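Local coordinates for protein folylpolyglutamate synthase (FolC) (Helicobacter pylori, PDB 6K8C) that probably adds glutamate to dihydropteroate and then, in successive ATP-dependent steps, to tetrahydrofolates, yielding dihydrofolate and folylpolyglutamates, at residues P280-D285 and Y373-S378; A295-I300 and K328-K333; K307-Y312 and E369-L374; A362-V367 and N383-R388. All coordinates share one frame; numbering follows the deposited sequence.

Contact 1 (P280-D285 and Y373-S378); sequences PNILID and YLVYGS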
loop_
_atom_site.group_PDB
_atom_site.type_symbol
_atom_site.label_atom_id
_atom_site.label_comp_id
_atom_site.label_asym_id
_atom_site.label_seq_id
_atom_site.Cartn_x
_atom_site.Cartn_y
_atom_site.Cartn_z
ATOM N N PRO A 280 -4.435 21.359 -10.968
ATOM C CA PRO A 280 -3.667 21.597 -12.201
ATOM C C PRO A 280 -2.173 21.785 -11.971
ATOM O O PRO A 280 -1.381 21.499 -12.879
ATOM C CB PRO A 280 -4.307 22.865 -12.776
ATOM C CG PRO A 280 -5.700 22.834 -12.275
ATOM C CD PRO A 280 -5.655 22.192 -10.918
ATOM N N ASN A 281 -1.761 22.245 -10.790
ATOM C CA ASN A 281 -0.359 22.563 -10.536
ATOM C C ASN A 281 0.254 21.748 -9.402
ATOM O O ASN A 281 1.355 22.083 -8.947
ATOM C CB ASN A 281 -0.199 24.060 -10.238
ATOM C CG ASN A 281 -0.776 24.456 -8.891
ATOM O OD1 ASN A 281 -1.712 23.830 -8.399
ATOM N ND2 ASN A 281 -0.218 25.503 -8.287
ATOM N N ILE A 282 -0.409 20.695 -8.923
ATOM C CA ILE A 282 0.136 19.879 -7.841
ATOM C C ILE A 282 0.031 18.408 -8.230
ATOM O O ILE A 282 -1.076 17.874 -8.380
ATOM C CB ILE A 282 -0.559 20.141 -6.500
ATOM C CG1 ILE A 282 -0.388 21.602 -6.081
ATOM C CG2 ILE A 282 0.025 19.244 -5.413
ATOM C CD1 ILE A 282 -1.228 21.975 -4.879
ATOM N N LEU A 283 1.179 17.762 -8.401
ATOM C CA LEU A 283 1.284 16.322 -8.563
ATOM C C LEU A 283 1.715 15.721 -7.230
ATOM O O LEU A 283 2.606 16.254 -6.562
ATOM C CB LEU A 283 2.293 15.992 -9.673
ATOM C CG LEU A 283 2.551 14.547 -10.106
ATOM C CD1 LEU A 283 1.325 13.948 -10.792
ATOM C CD2 LEU A 283 3.756 14.511 -11.031
ATOM N N ILE A 284 1.071 14.622 -6.833
ATOM C CA ILE A 284 1.293 14.007 -5.527
ATOM C C ILE A 284 1.640 12.535 -5.720
ATOM O O ILE A 284 1.000 11.836 -6.512
ATOM C CB ILE A 284 0.056 14.149 -4.613
ATOM C CG1 ILE A 284 -0.115 15.599 -4.164
ATOM C CG2 ILE A 284 0.181 13.245 -3.397
ATOM C CD1 ILE A 284 -1.031 15.759 -2.962
ATOM N N ASP A 285 2.643 12.061 -4.983
ATOM C CA ASP A 285 3.027 10.658 -5.053
ATOM C C ASP A 285 3.634 10.238 -3.725
ATOM O O ASP A 285 4.519 10.920 -3.200
ATOM C CB ASP A 285 4.012 10.408 -6.201
ATOM C CG ASP A 285 4.211 8.931 -6.479
ATOM O OD1 ASP A 285 4.925 8.275 -5.692
ATOM O OD2 ASP A 285 3.646 8.430 -7.473
ATOM N N TYR A 373 4.249 21.893 -8.862
ATOM C CA TYR A 373 4.861 21.194 -7.740
ATOM C C TYR A 373 4.683 19.691 -7.865
ATOM O O TYR A 373 3.638 19.219 -8.322
ATOM C CB TYR A 373 4.254 21.641 -6.404
ATOM C CG TYR A 373 4.374 23.117 -6.128
ATOM C CD1 TYR A 373 3.394 24.003 -6.558
ATOM C CD2 TYR A 373 5.459 23.628 -5.424
ATOM C CE1 TYR A 373 3.492 25.359 -6.306
ATOM C CE2 TYR A 373 5.568 24.992 -5.164
ATOM C CZ TYR A 373 4.577 25.851 -5.609
ATOM O OH TYR A 373 4.660 27.203 -5.364
ATOM N N LEU A 374 5.706 18.950 -7.441
ATOM C CA LEU A 374 5.588 17.534 -7.120
ATOM C C LEU A 374 5.759 17.372 -5.616
ATOM O O LEU A 374 6.758 17.831 -5.050
ATOM C CB LEU A 374 6.633 16.687 -7.865
ATOM C CG LEU A 374 6.772 15.227 -7.394
ATOM C CD1 LEU A 374 5.466 14.462 -7.565
ATOM C CD2 LEU A 374 7.916 14.505 -8.121
ATOM N N VAL A 375 4.775 16.748 -4.974
ATOM C CA VAL A 375 4.840 16.384 -3.564
ATOM C C VAL A 375 5.197 14.904 -3.502
ATOM O O VAL A 375 4.483 14.067 -4.063
ATOM C CB VAL A 375 3.507 16.672 -2.850
ATOM C CG1 VAL A 375 3.536 16.152 -1.416
ATOM C CG2 VAL A 375 3.198 18.168 -2.891
ATOM N N TYR A 376 6.300 14.576 -2.833
ATOM C CA TYR A 376 6.899 13.259 -2.986
ATOM C C TYR A 376 7.661 12.868 -1.728
ATOM O O TYR A 376 8.322 13.700 -1.100
ATOM C CB TYR A 376 7.842 13.254 -4.194
ATOM C CG TYR A 376 8.479 11.935 -4.547
ATOM C CD1 TYR A 376 7.711 10.826 -4.870
ATOM C CD2 TYR A 376 9.861 11.813 -4.615
ATOM C CE1 TYR A 376 8.308 9.619 -5.224
ATOM C CE2 TYR A 376 10.461 10.617 -4.961
ATOM C CZ TYR A 376 9.683 9.524 -5.269
ATOM O OH TYR A 376 10.288 8.333 -5.625
ATOM N N GLY A 377 7.575 11.590 -1.370
ATOM C CA GLY A 377 8.494 11.073 -0.376
ATOM C C GLY A 377 7.982 9.927 0.473
ATOM O O GLY A 377 8.755 9.032 0.834
ATOM N N SER A 378 6.693 9.949 0.802
ATOM C CA SER A 378 6.098 8.976 1.711
ATOM C C SER A 378 4.602 9.233 1.763
ATOM O O SER A 378 4.111 10.258 1.282
ATOM C CB SER A 378 6.683 9.073 3.121
ATOM O OG SER A 378 6.694 10.419 3.586
#
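With chi1 at -177° in Leu283 and 169° in Leu374, both leucines carry CG opposite their own backbone N, and the two side chains meet at a slant, Leu283 CD2 lying 3.9 Å from Leu374 CD1. A similar first torsion lays Asp285 alongside Tyr376 on the same face of the sheet. Asp285 OD1 approaches the ring of Tyr376 at its edge and in its plane, 3.7 Å from CE1, while the carboxylate is turned 54° from the ring. The other face is aliphatic: Val375 points the same way as its neighbours, its CB 4.0 Å from Ile284 CG1 and its CG2 4.2 Å from Ile282 CG2. Beta-branched residues suit these extended positions, which helix 379-390 covers. Between these two faces the strands run parallel. Leu283 N donates to Tyr373 O over 2.9 Å, and Leu283 O accepts from Val375 N at 2.7 Å, the usual parallel pattern. Tyr373 N to Asn281 O and Asp285 N to Val375 O extend it. The middle of the pair (Ile282, Leu283, Ile284, Leu374, Val375) is thus apolar, whereas at its C-terminal end Asp285 and Tyr376 turn polar groups to partners beyond the two strands: Asp285 OD2 meets Arg238 and Cys275 N, OD1 takes Gly287 N, and Tyr376 OH bonds Ser292. A bound citrate about 6 Å from the Asp285 side chain, probably from the crystallisation liquor, may mark a pocket there.

Contact 2 (A295-I300 and K328-K333); sequences ALKEEI and KPVIKK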
loop_
_atom_site.group_PDB
_atom_site.type_symbol
_atom_site.label_atom_id
_atom_site.label_comp_id
_atom_site.label_asym_id
_atom_site.label_seq_id
_atom_site.Cartn_x
_atom_site.Cartn_y
_atom_site.Cartn_z
ATOM N N ALA A 295 9.856 7.433 -12.999
ATOM C CA ALA A 295 8.532 7.528 -13.605
ATOM C C ALA A 295 7.918 8.905 -13.385
ATOM O O ALA A 295 7.217 9.427 -14.261
ATOM C CB ALA A 295 7.621 6.443 -13.036
ATOM N N LEU A 296 8.160 9.509 -12.221
ATOM C CA LEU A 296 7.606 10.835 -11.973
ATOM C C LEU A 296 8.324 11.895 -12.797
ATOM O O LEU A 296 7.697 12.850 -13.270
ATOM C CB LEU A 296 7.677 11.159 -10.485
ATOM C CG LEU A 296 6.628 10.378 -9.693
ATOM C CD1 LEU A 296 7.077 10.202 -8.273
ATOM C CD2 LEU A 296 5.280 11.082 -9.745
ATOM N N LYS A 297 9.636 11.746 -12.980
ATOM C CA LYS A 297 10.354 12.632 -13.888
ATOM C C LYS A 297 9.716 12.610 -15.274
ATOM O O LYS A 297 9.479 13.661 -15.880
ATOM C CB LYS A 297 11.827 12.227 -13.966
ATOM C CG LYS A 297 12.588 12.892 -15.111
ATOM C CD LYS A 297 14.092 12.973 -14.821
ATOM C CE LYS A 297 14.775 11.613 -14.931
ATOM N NZ LYS A 297 16.266 11.707 -14.737
ATOM N N GLU A 298 9.420 11.410 -15.781
ATOM C CA GLU A 298 8.796 11.293 -17.095
ATOM C C GLU A 298 7.402 11.908 -17.098
ATOM O O GLU A 298 7.007 12.565 -18.068
ATOM C CB GLU A 298 8.734 9.825 -17.520
ATOM C CG GLU A 298 10.066 9.238 -17.970
ATOM C CD GLU A 298 10.919 10.232 -18.737
ATOM O OE1 GLU A 298 12.046 10.533 -18.279
ATOM O OE2 GLU A 298 10.465 10.710 -19.799
ATOM N N GLU A 299 6.646 11.714 -16.016
ATOM C CA GLU A 299 5.311 12.298 -15.946
ATOM C C GLU A 299 5.368 13.809 -15.780
ATOM O O GLU A 299 4.491 14.518 -16.286
ATOM C CB GLU A 299 4.519 11.663 -14.808
ATOM C CG GLU A 299 3.780 10.409 -15.241
ATOM C CD GLU A 299 2.406 10.708 -15.803
ATOM O OE1 GLU A 299 2.268 10.719 -17.043
ATOM O OE2 GLU A 299 1.465 10.935 -15.012
ATOM N N ILE A 300 6.386 14.321 -15.087
ATOM C CA ILE A 300 6.573 15.766 -15.011
ATOM C C ILE A 300 6.838 16.342 -16.398
ATOM O O ILE A 300 6.311 17.402 -16.758
ATOM C CB ILE A 300 7.712 16.106 -14.032
ATOM C CG1 ILE A 300 7.257 15.906 -12.581
ATOM C CG2 ILE A 300 8.178 17.534 -14.243
ATOM C CD1 ILE A 300 8.410 15.947 -11.585
ATOM N N LYS A 328 16.532 15.712 -10.209
ATOM C CA LYS A 328 17.144 17.020 -10.445
ATOM C C LYS A 328 16.964 17.571 -11.859
ATOM O O LYS A 328 16.710 18.781 -11.985
ATOM C CB LYS A 328 18.643 16.966 -10.104
ATOM C CG LYS A 328 19.330 18.310 -10.294
ATOM C CD LYS A 328 20.812 18.258 -9.977
ATOM C CE LYS A 328 21.461 19.594 -10.305
ATOM N NZ LYS A 328 22.937 19.526 -10.141
ATOM N N PRO A 329 17.080 16.786 -12.939
ATOM C CA PRO A 329 16.930 17.378 -14.281
ATOM C C PRO A 329 15.602 18.082 -14.526
ATOM O O PRO A 329 15.527 18.900 -15.450
ATOM C CB PRO A 329 17.102 16.172 -15.214
ATOM C CG PRO A 329 18.002 15.268 -14.466
ATOM C CD PRO A 329 17.581 15.401 -13.022
ATOM N N VAL A 330 14.557 17.812 -13.739
ATOM C CA VAL A 330 13.273 18.478 -13.935
ATOM C C VAL A 330 12.874 19.324 -12.733
ATOM O O VAL A 330 11.726 19.769 -12.651
ATOM C CB VAL A 330 12.154 17.471 -14.276
ATOM C CG1 VAL A 330 12.422 16.785 -15.609
ATOM C CG2 VAL A 330 11.989 16.446 -13.164
ATOM N N ILE A 331 13.792 19.560 -11.796
ATOM C CA ILE A 331 13.489 20.246 -10.544
ATOM C C ILE A 331 14.362 21.489 -10.448
ATOM O O ILE A 331 15.593 21.396 -10.521
ATOM C CB ILE A 331 13.706 19.339 -9.324
ATOM C CG1 ILE A 331 12.730 18.159 -9.360
ATOM C CG2 ILE A 331 13.518 20.142 -8.035
ATOM C CD1 ILE A 331 11.260 18.581 -9.379
ATOM N N LYS A 332 13.728 22.648 -10.268
ATOM C CA LYS A 332 14.460 23.898 -10.118
ATOM C C LYS A 332 14.654 24.309 -8.668
ATOM O O LYS A 332 15.536 25.126 -8.386
ATOM C CB LYS A 332 13.750 25.031 -10.871
ATOM C CG LYS A 332 12.388 25.420 -10.296
ATOM C CD LYS A 332 11.694 26.417 -11.209
ATOM C CE LYS A 332 10.335 26.833 -10.659
ATOM N NZ LYS A 332 9.696 27.840 -11.553
ATOM N N LYS A 333 13.869 23.760 -7.747
ATOM C CA LYS A 333 13.999 24.103 -6.340
ATOM C C LYS A 333 13.326 23.019 -5.515
ATOM O O LYS A 333 12.338 22.421 -5.947
ATOM C CB LYS A 333 13.383 25.476 -6.036
ATOM C CG LYS A 333 13.731 26.024 -4.658
ATOM C CD LYS A 333 13.254 27.461 -4.488
ATOM C CE LYS A 333 13.693 28.031 -3.146
ATOM N NZ LYS A 333 12.862 29.198 -2.736
#
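Val330 fits against two residues one turn apart on a helix, Lys297 and Ile300. Its CG1 touches the aliphatic part of the lysine, 3.9 Å from Lys297 CG, and its CG2 reaches Ile300 CD1, also at 3.9 Å. Ile300 adds its other branch, CG2 lying 4.0 Å from Val330 CB, and both methyl-bearing arms of the isoleucine therefore bear on one small valine. At the solvent side the end of Lys297 crosses Pro329 at a slant, NZ 4.0 Å from Pro329 CG. A lysine serves well at such a margin: its methylenes pack on the valine while the ammonium goes to a polar partner, here the carbonyl of Ile326. The bend at chi3 (73°) turns the end of the chain that way. No hydrogen bond joins the two segments, and the surfaces meet by apolar packing. What holds them is local: Ile300 N bonds Leu296 O within the helix at 2.7 Å, and Ile331 N bonds Lys328 O at 3.0 Å, closing the short 3-10 turn that presents Val330. Farther out, Ile300 also rests on Leu283, Leu374 and Ile308, three residues from adjacent strands, while Ile331 packs on Ile308 and Leu310. Helix 290-303 thus covers one face of the mixed, mostly parallel sheet, and touches the bend through which helix 320-327 hands the chain on to strand 331-336.

Contact 3 (K307-Y312 and E369-L374); sequences KIILIY and ENENYL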
loop_
_atom_site.group_PDB
_atom_site.type_symbol
_atom_site.label_atom_id
_atom_site.label_comp_id
_atom_site.label_asym_id
_atom_site.label_seq_id
_atom_site.Cartn_x
_atom_site.Cartn_y
_atom_site.Cartn_z
ATOM N N LYS A 307 10.729 22.743 -15.807
ATOM C CA LYS A 307 11.226 22.455 -14.468
ATOM C C LYS A 307 10.216 22.935 -13.435
ATOM O O LYS A 307 9.617 24.003 -13.581
ATOM C CB LYS A 307 12.581 23.125 -14.235
ATOM C CG LYS A 307 13.745 22.490 -14.992
ATOM C CD LYS A 307 15.081 22.840 -14.332
ATOM C CE LYS A 307 16.258 22.541 -15.253
ATOM N NZ LYS A 307 17.549 22.990 -14.655
ATOM N N ILE A 308 10.017 22.138 -12.386
ATOM C CA ILE A 308 9.035 22.445 -11.359
ATOM C C ILE A 308 9.712 22.416 -9.993
ATOM O O ILE A 308 10.911 22.175 -9.874
ATOM C CB ILE A 308 7.825 21.486 -11.393
ATOM C CG1 ILE A 308 8.218 20.090 -10.899
ATOM C CG2 ILE A 308 7.238 21.412 -12.794
ATOM C CD1 ILE A 308 7.033 19.150 -10.792
ATOM N N ILE A 309 8.917 22.667 -8.960
ATOM C CA ILE A 309 9.385 22.687 -7.580
ATOM C C ILE A 309 9.042 21.360 -6.923
ATOM O O ILE A 309 7.938 20.831 -7.102
ATOM C CB ILE A 309 8.756 23.869 -6.816
ATOM C CG1 ILE A 309 9.129 25.194 -7.492
ATOM C CG2 ILE A 309 9.176 23.861 -5.352
ATOM C CD1 ILE A 309 8.556 26.420 -6.793
ATOM N N LEU A 310 9.981 20.817 -6.157
ATOM C CA LEU A 310 9.764 19.580 -5.418
ATOM C C LEU A 310 9.458 19.891 -3.958
ATOM O O LEU A 310 10.217 20.611 -3.301
ATOM C CB LEU A 310 10.992 18.669 -5.516
ATOM C CG LEU A 310 10.857 17.306 -4.836
ATOM C CD1 LEU A 310 9.836 16.441 -5.566
ATOM C CD2 LEU A 310 12.207 16.601 -4.783
ATOM N N ILE A 311 8.350 19.352 -3.456
ATOM C CA ILE A 311 8.007 19.404 -2.037
ATOM C C ILE A 311 8.303 18.027 -1.459
ATOM O O ILE A 311 7.709 17.029 -1.886
ATOM C CB ILE A 311 6.535 19.803 -1.828
ATOM C CG1 ILE A 311 6.310 21.233 -2.319
ATOM C CG2 ILE A 311 6.139 19.686 -0.358
ATOM C CD1 ILE A 311 4.848 21.577 -2.577
ATOM N N TYR A 312 9.225 17.961 -0.500
ATOM C CA TYR A 312 9.933 16.709 -0.271
ATOM C C TYR A 312 10.368 16.553 1.179
ATOM O O TYR A 312 10.802 17.513 1.823
ATOM C CB TYR A 312 11.168 16.636 -1.187
ATOM C CG TYR A 312 12.045 15.415 -0.998
ATOM C CD1 TYR A 312 11.779 14.232 -1.679
ATOM C CD2 TYR A 312 13.146 15.449 -0.150
ATOM C CE1 TYR A 312 12.583 13.112 -1.514
ATOM C CE2 TYR A 312 13.950 14.337 0.024
ATOM C CZ TYR A 312 13.665 13.172 -0.661
ATOM O OH TYR A 312 14.465 12.062 -0.492
ATOM N N GLU A 369 0.205 29.858 -6.944
ATOM C CA GLU A 369 -0.647 29.418 -8.042
ATOM C C GLU A 369 0.091 29.457 -9.375
ATOM O O GLU A 369 -0.246 28.699 -10.293
ATOM C CB GLU A 369 -1.913 30.282 -8.107
ATOM C CG GLU A 369 -2.719 30.440 -6.794
ATOM C CD GLU A 369 -1.946 31.082 -5.640
ATOM O OE1 GLU A 369 -0.912 31.742 -5.892
ATOM O OE2 GLU A 369 -2.374 30.918 -4.477
ATOM N N ASN A 370 1.099 30.317 -9.494
ATOM C CA ASN A 370 1.881 30.468 -10.715
ATOM C C ASN A 370 2.979 29.421 -10.869
ATOM O O ASN A 370 3.701 29.456 -11.871
ATOM C CB ASN A 370 2.509 31.862 -10.743
ATOM C CG ASN A 370 2.983 32.307 -9.372
ATOM O OD1 ASN A 370 2.181 32.494 -8.455
ATOM N ND2 ASN A 370 4.293 32.469 -9.223
ATOM N N GLU A 371 3.136 28.509 -9.914
ATOM C CA GLU A 371 4.191 27.507 -9.957
ATOM C C GLU A 371 3.586 26.108 -9.952
ATOM O O GLU A 371 2.434 25.909 -9.559
ATOM C CB GLU A 371 5.154 27.663 -8.771
ATOM C CG GLU A 371 5.809 29.038 -8.671
ATOM C CD GLU A 371 7.018 29.187 -9.578
ATOM O OE1 GLU A 371 7.310 28.254 -10.358
ATOM O OE2 GLU A 371 7.683 30.243 -9.509
ATOM N N ASN A 372 4.380 25.136 -10.402
ATOM C CA ASN A 372 3.989 23.735 -10.418
ATOM C C ASN A 372 4.839 22.947 -9.428
ATOM O O ASN A 372 6.001 23.281 -9.180
ATOM C CB ASN A 372 4.126 23.141 -11.819
ATOM C CG ASN A 372 3.290 23.883 -12.844
ATOM O OD1 ASN A 372 2.107 24.139 -12.622
ATOM N ND2 ASN A 372 3.899 24.229 -13.972
ATOM N N TYR A 373 4.249 21.893 -8.862
ATOM C CA TYR A 373 4.861 21.194 -7.740
ATOM C C TYR A 373 4.683 19.691 -7.865
ATOM O O TYR A 373 3.638 19.219 -8.322
ATOM C CB TYR A 373 4.254 21.641 -6.404
ATOM C CG TYR A 373 4.374 23.117 -6.128
ATOM C CD1 TYR A 373 3.394 24.003 -6.558
ATOM C CD2 TYR A 373 5.459 23.628 -5.424
ATOM C CE1 TYR A 373 3.492 25.359 -6.306
ATOM C CE2 TYR A 373 5.568 24.992 -5.164
ATOM C CZ TYR A 373 4.577 25.851 -5.609
ATOM O OH TYR A 373 4.660 27.203 -5.364
ATOM N N LEU A 374 5.706 18.950 -7.441
ATOM C CA LEU A 374 5.588 17.534 -7.120
ATOM C C LEU A 374 5.759 17.372 -5.616
ATOM O O LEU A 374 6.758 17.831 -5.050
ATOM C CB LEU A 374 6.633 16.687 -7.865
ATOM C CG LEU A 374 6.772 15.227 -7.394
ATOM C CD1 LEU A 374 5.466 14.462 -7.565
ATOM C CD2 LEU A 374 7.916 14.505 -8.121
HETATM O O HOH W 1 6.766 24.988 -13.708
#
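The ring of Tyr373 is met obliquely by two isoleucines of strand 308-312, Ile309 CB and Ile311 CD1, each 3.6 Å from Tyr373 CD2, while Asn281 O lies at the ring's edge, near its plane. Ile309 runs beside the tyrosine in the same direction, its CD1 3.7 Å from Tyr373 CE2; the phenolic OH bonds Glu368 N. The other flat group, the amide of Asn372, gives an N-H from ND2 to a water at 3.0 Å, and that water donates to Lys307 O, bridging the two chains just ahead of their strands. On the opposite face Leu310 CD1 packs 3.7 Å from Leu374 CD2. Ile308 holds CG1 between N and the carbonyl carbon (chi1 71°), which brings CD1 to 3.8 Å from Leu374 CB. Three backbone bonds set the parallel register: Ile309 N to Asn372 O, Leu374 N to Ile309 O, and Ile311 N to Leu374 O at 2.7 Å. Helices 290-303 and 320-327 cover the leucine side; on the other, Phe385 of helix 379-390 reaches Ile311 and Val367 of a loop lies on Tyr373. An inner parallel strand pair packed between helix layers is characteristic of the Rossmann-like C-terminal domain of Mur ligase relatives.

Contact 4 (A362-V367 and N383-R388); sequences ALFEDV and NAFYKR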
loop_
_atom_site.group_PDB
_atom_site.type_symbol
_atom_site.label_atom_id
_atom_site.label_comp_id
_atom_site.label_asym_id
_atom_site.label_seq_id
_atom_site.Cartn_x
_atom_site.Cartn_y
_atom_site.Cartn_z
ATOM N N ALA A 362 14.729 25.507 0.296
ATOM C CA ALA A 362 14.186 26.310 1.385
ATOM C C ALA A 362 13.154 25.436 2.084
ATOM O O ALA A 362 12.865 24.319 1.641
ATOM C CB ALA A 362 13.578 27.622 0.883
ATOM N N LEU A 363 12.601 25.940 3.183
ATOM C CA LEU A 363 11.522 25.232 3.853
ATOM C C LEU A 363 10.200 25.496 3.141
ATOM O O LEU A 363 9.961 26.586 2.615
ATOM C CB LEU A 363 11.414 25.655 5.321
ATOM C CG LEU A 363 12.621 25.432 6.236
ATOM C CD1 LEU A 363 12.194 25.535 7.696
ATOM C CD2 LEU A 363 13.293 24.096 5.962
ATOM N N PHE A 364 9.334 24.487 3.124
ATOM C CA PHE A 364 8.011 24.665 2.540
ATOM C C PHE A 364 7.113 25.448 3.488
ATOM O O PHE A 364 7.045 25.144 4.683
ATOM C CB PHE A 364 7.355 23.323 2.228
ATOM C CG PHE A 364 5.926 23.456 1.770
ATOM C CD1 PHE A 364 5.630 23.868 0.479
ATOM C CD2 PHE A 364 4.880 23.225 2.646
ATOM C CE1 PHE A 364 4.316 24.009 0.065
ATOM C CE2 PHE A 364 3.568 23.359 2.241
ATOM C CZ PHE A 364 3.282 23.753 0.950
ATOM N N GLU A 365 6.405 26.441 2.943
ATOM C CA GLU A 365 5.349 27.136 3.675
ATOM C C GLU A 365 4.047 27.177 2.889
ATOM O O GLU A 365 3.020 26.721 3.401
ATOM C CB GLU A 365 5.802 28.551 4.079
ATOM C CG GLU A 365 6.494 29.383 3.012
ATOM C CD GLU A 365 7.444 30.406 3.622
ATOM O OE1 GLU A 365 7.862 31.339 2.903
ATOM O OE2 GLU A 365 7.776 30.276 4.824
ATOM N N ASP A 366 4.048 27.690 1.657
ATOM C CA ASP A 366 2.827 27.752 0.863
ATOM C C ASP A 366 3.133 27.460 -0.600
ATOM O O ASP A 366 4.274 27.571 -1.055
ATOM C CB ASP A 366 2.132 29.123 0.976
ATOM C CG ASP A 366 2.022 29.613 2.413
ATOM O OD1 ASP A 366 1.212 29.051 3.183
ATOM O OD2 ASP A 366 2.741 30.575 2.771
ATOM N N VAL A 367 2.087 27.086 -1.337
ATOM C CA VAL A 367 2.175 26.874 -2.777
ATOM C C VAL A 367 1.696 28.137 -3.481
ATOM O O VAL A 367 0.682 28.733 -3.087
ATOM C CB VAL A 367 1.365 25.636 -3.216
ATOM C CG1 VAL A 367 1.919 24.373 -2.565
ATOM C CG2 VAL A 367 -0.120 25.801 -2.897
ATOM N N ASN A 383 0.298 13.087 3.032
ATOM C CA ASN A 383 -0.845 13.349 3.903
ATOM C C ASN A 383 -0.642 14.626 4.714
ATOM O O ASN A 383 -1.592 15.387 4.928
ATOM C CB ASN A 383 -1.092 12.154 4.822
ATOM C CG ASN A 383 -2.153 12.436 5.865
ATOM O OD1 ASN A 383 -1.842 12.779 7.004
ATOM N ND2 ASN A 383 -3.417 12.306 5.475
ATOM N N ALA A 384 0.593 14.884 5.156
ATOM C CA ALA A 384 0.869 16.112 5.897
ATOM C C ALA A 384 0.771 17.337 4.996
ATOM O O ALA A 384 0.292 18.393 5.429
ATOM C CB ALA A 384 2.245 16.036 6.558
ATOM N N PHE A 385 1.223 17.225 3.745
ATOM C CA PHE A 385 1.002 18.310 2.795
ATOM C C PHE A 385 -0.484 18.563 2.597
ATOM O O PHE A 385 -0.934 19.713 2.554
ATOM C CB PHE A 385 1.641 17.998 1.442
ATOM C CG PHE A 385 1.221 18.955 0.365
ATOM C CD1 PHE A 385 1.844 20.184 0.240
ATOM C CD2 PHE A 385 0.169 18.650 -0.488
ATOM C CE1 PHE A 385 1.452 21.080 -0.735
ATOM C CE2 PHE A 385 -0.229 19.544 -1.460
ATOM C CZ PHE A 385 0.412 20.759 -1.586
ATOM N N TYR A 386 -1.257 17.488 2.430
ATOM C CA TYR A 386 -2.673 17.627 2.109
ATOM C C TYR A 386 -3.425 18.350 3.218
ATOM O O TYR A 386 -4.346 19.130 2.948
ATOM C CB TYR A 386 -3.286 16.251 1.860
ATOM C CG TYR A 386 -4.753 16.302 1.516
ATOM C CD1 TYR A 386 -5.198 16.988 0.392
ATOM C CD2 TYR A 386 -5.695 15.663 2.311
ATOM C CE1 TYR A 386 -6.539 17.036 0.070
ATOM C CE2 TYR A 386 -7.042 15.708 1.997
ATOM C CZ TYR A 386 -7.459 16.396 0.876
ATOM O OH TYR A 386 -8.798 16.446 0.556
ATOM N N LYS A 387 -3.049 18.103 4.473
ATOM C CA LYS A 387 -3.709 18.776 5.588
ATOM C C LYS A 387 -3.408 20.269 5.578
ATOM O O LYS A 387 -4.315 21.095 5.738
ATOM C CB LYS A 387 -3.279 18.142 6.910
ATOM C CG LYS A 387 -4.067 16.892 7.275
ATOM C CD LYS A 387 -3.145 15.778 7.741
ATOM C CE LYS A 387 -3.713 15.049 8.946
ATOM N NZ LYS A 387 -2.634 14.487 9.809
ATOM N N ARG A 388 -2.139 20.636 5.380
ATOM C CA ARG A 388 -1.776 22.047 5.308
ATOM C C ARG A 388 -2.399 22.709 4.086
ATOM O O ARG A 388 -2.832 23.866 4.152
ATOM C CB ARG A 388 -0.254 22.191 5.291
ATOM C CG ARG A 388 0.426 21.562 6.502
ATOM C CD ARG A 388 1.941 21.722 6.478
ATOM N NE ARG A 388 2.360 23.082 6.154
ATOM C CZ ARG A 388 3.628 23.472 6.073
ATOM N NH1 ARG A 388 3.920 24.731 5.772
ATOM N NH2 ARG A 388 4.606 22.604 6.298
HETATM O O HOH W 2 7.791 23.081 6.254
#
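Phe364 meets Phe385 and Arg388 where helix 379-390 packs on one face of the sheet in the Rossmann-like glutamate ligase domain. At Phe364, CB holds CG opposite the backbone N (chi1 173°), which sends the ring from the end of strand 361-363 toward the helix. Along one side of that ring CD2 comes first, over one face of the Arg388 guanidinium near its rim and 3.6 Å from NH1; CE2 follows, still close to Arg388 CZ. The guanidinium and ring planes are 59° apart, so the two are not stacked. At the tip CZ reaches Phe385 CE1 at 3.7 Å, with CE1 of Phe364 a little farther from the same atom. The two aromatic planes lie at 56° with centroids 5.7 Å apart, an oblique pairing. Val367 CG1 lies at the edges of both rings, in their planes, 3.8 Å from Phe385 CE1, where a short branched side chain fits beside their junction. Phe364 and Phe385 also press on Ile311, which makes phenylalanine apt for this buried junction, whereas Arg388 can lie across the outer rim. Its NH1 makes two weak bonds, to Phe364 O at 3.3 Å and to Glu365 O at 3.2 Å. A water in the guanidinium plane accepts from Arg388 NH2 and donates to Phe364 O at 2.7 Å.

How the contacts relate
From the N-terminal side, contact 1 opens first, at strand 282-285, and closes its long loop only at strand 373-376. Nested within it, contact 2 closes a short loop between helix 290-303 and the start of strand 331-336. Contact 3 opens inside that loop and crosses it, ending on the same strand as contact 1, with which it shares Tyr373 and Leu374. Contact 4 follows contact 2 in series, but crosses contacts 1 and 3 before closing on helix 379-390. The salt bridge from Lys332 to Glu371 joins contacts 2 and 3, while Ile311 links contact 3 to contact 4. Together they tie one sheet to helices on both faces.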